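Local structure of antigen 43 (Escherichia coli, 4KH3) at residues T18-N21 / H22-Q25. The protein is a self-associating autotransporter adhesin of uropathogenic bacteria whose alpha domain mediates cell-to-cell clumping and is linked to biofilm formation. Residues are numbered along the deposited sequence; the frame is centred on the assembly and turned at random.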
loop_
_atom_site.group_PDB
_atom_site.type_symbol
_atom_site.label_atom_id
_atom_site.label_comp_id
_atom_site.label_asym_id
_atom_site.label_seq_id
_atom_site.Cartn_x
_atom_site.Cartn_y
_atom_site.Cartn_z
ATOM N N THR A 18 -18.339 16.469 44.036
ATOM C CA THR A 18 -18.859 16.162 42.722
ATOM C C THR A 18 -19.691 17.340 42.243
ATOM O O THR A 18 -20.649 17.731 42.901
ATOM C CB THR A 18 -19.722 14.882 42.742
ATOM O OG1 THR A 18 -18.945 13.779 43.235
ATOM C CG2 THR A 18 -20.207 14.548 41.338
ATOM N N LEU A 19 -19.319 17.915 41.104
ATOM C CA LEU A 19 -20.078 19.021 40.541
ATOM C C LEU A 19 -21.235 18.515 39.696
ATOM O O LEU A 19 -21.036 17.797 38.711
ATOM C CB LEU A 19 -19.188 19.915 39.690
ATOM C CG LEU A 19 -17.990 20.545 40.383
ATOM C CD1 LEU A 19 -17.269 21.445 39.385
ATOM C CD2 LEU A 19 -18.441 21.329 41.601
ATOM N N VAL A 20 -22.447 18.898 40.082
ATOM C CA VAL A 20 -23.637 18.506 39.343
ATOM C C VAL A 20 -24.522 19.724 39.113
ATOM O O VAL A 20 -24.222 20.811 39.615
ATOM C CB VAL A 20 -24.422 17.429 40.100
ATOM C CG1 VAL A 20 -23.627 16.115 40.147
ATOM C CG2 VAL A 20 -24.731 17.916 41.499
ATOM N N ASN A 21 -25.579 19.541 38.320
ATOM C CA ASN A 21 -26.635 20.543 38.163
ATOM C C ASN A 21 -26.120 21.949 37.948
ATOM O O ASN A 21 -26.501 22.863 38.675
ATOM C CB ASN A 21 -27.559 20.544 39.385
ATOM C CG ASN A 21 -27.996 19.152 39.781
ATOM O OD1 ASN A 21 -28.307 18.307 38.931
ATOM N ND2 ASN A 21 -28.008 18.896 41.079
ATOM N N HIS A 22 -25.222 22.098 36.981
ATOM C CA HIS A 22 -24.701 23.395 36.563
ATOM C C HIS A 22 -23.930 24.180 37.634
ATOM O O HIS A 22 -23.702 25.379 37.479
ATOM C CB HIS A 22 -25.815 24.231 35.928
ATOM C CG HIS A 22 -26.541 23.517 34.832
ATOM N ND1 HIS A 22 -26.043 23.405 33.551
ATOM C CD2 HIS A 22 -27.728 22.852 34.828
ATOM C CE1 HIS A 22 -26.885 22.708 32.807
ATOM N NE2 HIS A 22 -27.913 22.364 33.560
ATOM N N ASP A 23 -23.512 23.502 38.698
ATOM C CA ASP A 23 -22.600 24.100 39.671
ATOM C C ASP A 23 -21.308 24.521 38.977
ATOM O O ASP A 23 -20.803 23.818 38.091
ATOM C CB ASP A 23 -22.208 23.104 40.773
ATOM C CG ASP A 23 -23.375 22.671 41.654
ATOM O OD1 ASP A 23 -24.379 23.415 41.772
ATOM O OD2 ASP A 23 -23.265 21.564 42.240
ATOM N N ASN A 24 -20.764 25.656 39.392
ATOM C CA ASN A 24 -19.438 26.052 38.965
ATOM C C ASN A 24 -18.478 25.915 40.130
ATOM O O ASN A 24 -18.844 26.190 41.267
ATOM C CB ASN A 24 -19.426 27.503 38.488
ATOM C CG ASN A 24 -20.387 27.751 37.363
ATOM O OD1 ASN A 24 -20.092 27.470 36.200
ATOM N ND2 ASN A 24 -21.548 28.301 37.696
ATOM N N GLN A 25 -17.253 25.494 39.850
ATOM C CA GLN A 25 -16.183 25.614 40.827
ATOM C C GLN A 25 -15.099 26.449 40.188
ATOM O O GLN A 25 -14.554 26.071 39.153
ATOM C CB GLN A 25 -15.632 24.248 41.209
ATOM C CG GLN A 25 -14.387 24.296 42.102
ATOM C CD GLN A 25 -13.873 22.897 42.425
ATOM O OE1 GLN A 25 -13.442 22.158 41.538
ATOM N NE2 GLN A 25 -13.948 22.519 43.689
#
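A type I' beta turn from Val20 to Asp23 forms one corner of a rung in the beta-helix of the alpha domain, swinging the chain from strand 18-19 into strand 24-27. Asn21 and His22 occupy its two central positions, both with positive phi, and the turn is closed by a fairly straight bond from Asp23 N to Val20 O, 2.9 Å long at an N-H...O angle of 163°; the exact place of that oxygen is less certain, because it is modelled too near the Asp23 side chain. The side chains of Val20 and Asp23 run side by side in the same direction, and CG2 of Val20 lies 4.0 Å from OD2 of Asp23. Inside the bend, the buried Leu19 and Gln25 meet at about a right angle: Leu19 CD1 rests 3.7 Å from Gln25 CB, with CD2 slightly farther from the same carbon at 4.1 Å. Gln25 holds CG anti to its own nitrogen (chi1 173°) and runs on extended through CD, which carries its amide away from the leucine methyls and leaves CB as the part that touches them; its OE1 accepts a hydrogen bond from Gln53 NE2. At the exposed turn, His22 ND1 is hydrogen-bonded to Thr50 O, while His22 N bonds to Thr38 OG1. Backbone bonds set both arms among their neighbours: Leu19 pairs with Thr35 and Ser37 as strand 18-19 runs parallel to 35-36, and strand 24-27 lies between the parallel strands 5-8 and 52-55, near the N-terminal end of the solenoid.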